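Local coordinates for protein cellulase (PDB 5HOS) that probably hydrolyses internal beta-1,4-glucosidic bonds of cellulose, as an endo-beta-1,4-glucanase of glycoside hydrolase family 5, at residues Thr185-Pro191 with Leu221-Glu227. Numbering follows the deposited sequence.
Sequences TNLILVP and LNRYAIE. With SO4 (sulfate ion), chain B.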
ATOM      1  N   THR A 185      -4.106   7.080 -17.170  1.00 15.90           N
ATOM      2  CA  THR A 185      -5.425   6.992 -16.559  1.00 17.54           C
ATOM      3  C   THR A 185      -5.514   6.026 -15.387  1.00 16.75           C
ATOM      4  O   THR A 185      -6.609   5.748 -14.901  1.00 17.18           O
ATOM      5  CB  THR A 185      -6.454   6.541 -17.605  1.00 19.45           C
ATOM      6  OG1 THR A 185      -6.036   5.280 -18.146  1.00 18.74           O
ATOM      7  CG2 THR A 185      -6.557   7.562 -18.712  1.00 21.62           C
ATOM      8  N   ASN A 186      -4.370   5.547 -14.911  1.00 15.41           N
ATOM      9  CA  ASN A 186      -4.330   4.575 -13.836  1.00 16.16           C
ATOM     10  C   ASN A 186      -4.940   5.080 -12.540  1.00 15.28           C
ATOM     11  O   ASN A 186      -4.942   6.281 -12.252  1.00 15.64           O
ATOM     12  CB  ASN A 186      -2.891   4.176 -13.521  1.00 16.04           C
ATOM     13  CG  ASN A 186      -2.096   3.805 -14.759  1.00 13.83           C
ATOM     14  OD1 ASN A 186      -1.868   4.650 -15.628  1.00 17.08           O
ATOM     15  ND2 ASN A 186      -1.653   2.582 -14.832  1.00 13.38           N
ATOM     16  N   LEU A 187      -5.422   4.138 -11.748  1.00 14.59           N
ATOM     17  CA  LEU A 187      -5.832   4.430 -10.398  1.00 14.76           C
ATOM     18  C   LEU A 187      -4.613   4.843  -9.581  1.00 15.09           C
ATOM     19  O   LEU A 187      -3.554   4.201  -9.671  1.00 15.62           O
ATOM     20  CB  LEU A 187      -6.466   3.208  -9.774  1.00 15.39           C
ATOM     21  CG  LEU A 187      -6.782   3.292  -8.289  1.00 16.96           C
ATOM     22  CD1 LEU A 187      -7.916   4.279  -8.031  1.00 18.10           C
ATOM     23  CD2 LEU A 187      -7.077   1.903  -7.768  1.00 17.88           C
ATOM     24  N   ILE A 188      -4.788   5.899  -8.786  1.00 13.64           N
ATOM     25  CA  ILE A 188      -3.754   6.380  -7.884  1.00 14.49           C
ATOM     26  C   ILE A 188      -4.219   6.206  -6.439  1.00 13.49           C
ATOM     27  O   ILE A 188      -5.321   6.577  -6.101  1.00 14.54           O
ATOM     28  CB  ILE A 188      -3.406   7.871  -8.133  1.00 14.75           C
ATOM     29  CG1 ILE A 188      -2.881   8.073  -9.554  1.00 16.17           C
ATOM     30  CG2 ILE A 188      -2.366   8.345  -7.116  1.00 16.18           C
ATOM     31  CD1 ILE A 188      -2.834   9.520  -9.994  1.00 17.56           C
ATOM     32  N   LEU A 189      -3.349   5.658  -5.586  1.00 12.93           N
ATOM     33  CA  LEU A 189      -3.590   5.581  -4.155  1.00 14.71           C
ATOM     34  C   LEU A 189      -2.770   6.669  -3.456  1.00 14.19           C
ATOM     35  O   LEU A 189      -1.533   6.715  -3.587  1.00 14.88           O
ATOM     36  CB  LEU A 189      -3.239   4.193  -3.618  1.00 15.78           C
ATOM     37  CG  LEU A 189      -3.957   2.998  -4.254  1.00 17.35           C
ATOM     38  CD1 LEU A 189      -3.530   1.715  -3.565  1.00 18.56           C
ATOM     39  CD2 LEU A 189      -5.466   3.137  -4.227  1.00 18.30           C
ATOM     40  N   VAL A 190      -3.475   7.535  -2.725  1.00 14.26           N
ATOM     41  CA  VAL A 190      -2.912   8.763  -2.136  1.00 15.09           C
ATOM     42  C   VAL A 190      -2.946   8.632  -0.614  1.00 15.05           C
ATOM     43  O   VAL A 190      -4.027   8.578  -0.021  1.00 15.82           O
ATOM     44  CB  VAL A 190      -3.745  10.005  -2.525  1.00 16.71           C
ATOM     45  CG1 VAL A 190      -3.051  11.283  -2.065  1.00 16.98           C
ATOM     46  CG2 VAL A 190      -3.977  10.046  -4.027  1.00 15.56           C
ATOM     47  N   PRO A 191      -1.777   8.554   0.035  1.00 14.50           N
ATOM     48  CA  PRO A 191      -1.760   8.457   1.488  1.00 13.81           C
ATOM     49  C   PRO A 191      -1.798   9.843   2.137  1.00 14.83           C
ATOM     50  O   PRO A 191      -1.488  10.836   1.487  1.00 16.27           O
ATOM     51  CB  PRO A 191      -0.409   7.816   1.755  1.00 13.10           C
ATOM     52  CG  PRO A 191       0.463   8.419   0.696  1.00 12.68           C
ATOM     53  CD  PRO A 191      -0.414   8.670  -0.509  1.00 13.62           C
ATOM     54  N   LEU A 221      -8.190  13.641 -13.384  1.00 23.32           N
ATOM     55  CA  LEU A 221      -9.023  12.588 -14.003  1.00 24.67           C
ATOM     56  C   LEU A 221     -10.004  11.908 -13.033  1.00 23.00           C
ATOM     57  O   LEU A 221     -10.732  11.011 -13.423  1.00 25.46           O
ATOM     58  CB  LEU A 221      -8.138  11.521 -14.671  1.00 24.13           C
ATOM     59  CG  LEU A 221      -7.179  11.951 -15.789  1.00 26.01           C
ATOM     60  CD1 LEU A 221      -6.540  10.733 -16.435  1.00 25.66           C
ATOM     61  CD2 LEU A 221      -7.865  12.783 -16.864  1.00 22.99           C
ATOM     62  N   ASN A 222     -10.035  12.340 -11.780  1.00 21.82           N
ATOM     63  CA  ASN A 222     -10.939  11.793 -10.777  1.00 23.23           C
ATOM     64  C   ASN A 222     -10.939  10.256 -10.688  1.00 23.19           C
ATOM     65  O   ASN A 222     -11.982   9.625 -10.716  1.00 24.53           O
ATOM     66  CB  ASN A 222     -12.355  12.331 -10.997  1.00 28.52           C
ATOM     67  CG  ASN A 222     -13.223  12.218  -9.753  1.00 35.24           C
ATOM     68  OD1 ASN A 222     -12.722  12.069  -8.633  1.00 38.48           O
ATOM     69  ND2 ASN A 222     -14.526  12.293  -9.942  1.00 40.31           N
ATOM     70  N   ARG A 223      -9.749   9.665 -10.571  1.00 20.29           N
ATOM     71  CA  ARG A 223      -9.623   8.222 -10.398  1.00 18.45           C
ATOM     72  C   ARG A 223      -8.544   7.912  -9.371  1.00 16.90           C
ATOM     73  O   ARG A 223      -7.404   7.576  -9.716  1.00 16.56           O
ATOM     74  CB  ARG A 223      -9.324   7.517 -11.717  1.00 21.36           C
ATOM     75  CG  ARG A 223      -9.642   6.033 -11.624  1.00 22.80           C
ATOM     76  CD  ARG A 223      -8.931   5.205 -12.669  1.00 25.09           C
ATOM     77  NE  ARG A 223      -9.115   3.778 -12.421  1.00 22.67           N
ATOM     78  CZ  ARG A 223      -8.577   2.808 -13.159  1.00 24.63           C
ATOM     79  NH1 ARG A 223      -7.816   3.096 -14.216  1.00 25.43           N
ATOM     80  NH2 ARG A 223      -8.805   1.539 -12.840  1.00 25.68           N
ATOM     81  N   TYR A 224      -8.931   8.032  -8.109  1.00 15.75           N
ATOM     82  CA  TYR A 224      -8.009   7.844  -6.991  1.00 15.18           C
ATOM     83  C   TYR A 224      -8.746   7.364  -5.760  1.00 15.47           C
ATOM     84  O   TYR A 224      -9.974   7.385  -5.706  1.00 17.22           O
ATOM     85  CB  TYR A 224      -7.272   9.154  -6.695  1.00 17.38           C
ATOM     86  CG  TYR A 224      -8.113  10.234  -6.035  1.00 18.16           C
ATOM     87  CD1 TYR A 224      -9.040  10.985  -6.765  1.00 19.18           C
ATOM     88  CD2 TYR A 224      -7.979  10.507  -4.681  1.00 19.51           C
ATOM     89  CE1 TYR A 224      -9.798  11.982  -6.154  1.00 20.16           C
ATOM     90  CE2 TYR A 224      -8.726  11.493  -4.066  1.00 19.36           C
ATOM     91  CZ  TYR A 224      -9.640  12.226  -4.802  1.00 19.74           C
ATOM     92  OH  TYR A 224     -10.364  13.199  -4.157  1.00 22.60           O
ATOM     93  N   ALA A 225      -7.983   6.901  -4.777  1.00 15.86           N
ATOM     94  CA  ALA A 225      -8.518   6.594  -3.464  1.00 16.81           C
ATOM     95  C   ALA A 225      -7.502   7.033  -2.433  1.00 15.53           C
ATOM     96  O   ALA A 225      -6.318   7.146  -2.734  1.00 15.45           O
ATOM     97  CB  ALA A 225      -8.812   5.107  -3.323  1.00 17.68           C
ATOM     98  N   ILE A 226      -7.998   7.303  -1.231  1.00 15.12           N
ATOM     99  CA  ILE A 226      -7.156   7.651  -0.096  1.00 15.00           C
ATOM    100  C   ILE A 226      -6.671   6.351   0.525  1.00 15.17           C
ATOM    101  O   ILE A 226      -7.468   5.485   0.881  1.00 17.91           O
ATOM    102  CB  ILE A 226      -7.931   8.477   0.953  1.00 16.09           C
ATOM    103  CG1 ILE A 226      -8.524   9.748   0.323  1.00 17.26           C
ATOM    104  CG2 ILE A 226      -7.040   8.815   2.146  1.00 15.93           C
ATOM    105  CD1 ILE A 226      -7.512  10.657  -0.353  1.00 18.53           C
ATOM    106  N   GLU A 227      -5.361   6.235   0.673  1.00 15.53           N
ATOM    107  CA  GLU A 227      -4.738   5.043   1.225  1.00 16.01           C
ATOM    108  C   GLU A 227      -4.584   5.233   2.715  1.00 16.01           C
ATOM    109  O   GLU A 227      -4.003   6.222   3.146  1.00 14.56           O
ATOM    110  CB  GLU A 227      -3.372   4.817   0.594  1.00 15.00           C
ATOM    111  CG  GLU A 227      -2.570   3.699   1.257  1.00 14.59           C
ATOM    112  CD  GLU A 227      -1.312   3.315   0.515  1.00 14.83           C
ATOM    113  OE1 GLU A 227      -1.251   3.521  -0.697  1.00 16.70           O
ATOM    114  OE2 GLU A 227      -0.379   2.777   1.152  1.00 16.36           O
TER
HETATM  115  S   SO4 B 401     -11.283   1.942  -9.841  1.00 31.39           S
HETATM  116  O1  SO4 B 401     -10.966   3.386  -9.994  1.00 30.59           O
HETATM  117  O2  SO4 B 401     -12.410   1.598 -10.738  1.00 37.52           O
HETATM  118  O3  SO4 B 401     -10.103   1.137 -10.199  1.00 32.87           O
HETATM  119  O4  SO4 B 401     -11.701   1.669  -8.452  1.00 35.32           O
HETATM  120  O   HOH W   1      -6.187   2.810 -16.856  1.00 28.16           O
HETATM  121  O   HOH W   2       0.460   5.532  -1.672  1.00 21.02           O
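Arg223 reaches across to the backbone of Thr185-Leu187 at the N-terminal end of a parallel strand pair. Its CB points toward segment 185-191, and CG stands anti to the backbone N (chi1 -161°), with the chain extended to NE. Arg223 CG passes 3.4 Å from sulfate O1. Arg223 CD lies 3.3 Å from Thr185 O. NE then donates to sulfate O1, and Arg223 NH2 to sulfate O3 (3.0 Å, N-H...O 164°). Arg223 NH1 turns to Thr185 O, 3.0 Å away and close to the guanidinium plane, although the donor is tilted from the carbonyl plane. Leu187 N lies 3.4 Å above the guanidinium plane, offset toward the rim, while CB of Leu187 packs against NE.

Beyond this end, four backbone hydrogen bonds set the parallel register: Ile188 N to Arg223 O, Ala225 N to Ile188 O, Val190 N to Ala225 O and Glu227 N to Val190 O (2.8 Å). Strands 188-191 and 224-231 are thereby joined as the fifth and sixth of the (beta/alpha)8 barrel. Leu189 CD2 meets Ala225 CB at 4.0 Å on the face that also carries Glu227, whose OE2 is bound by Arg72 and His229. At the strands' N-terminal end, Lys28, Arg266 and the Tyr29 hydroxyl join Arg223 round the sulfate, probably acquired during crystallisation, consistent with a locally positive surface.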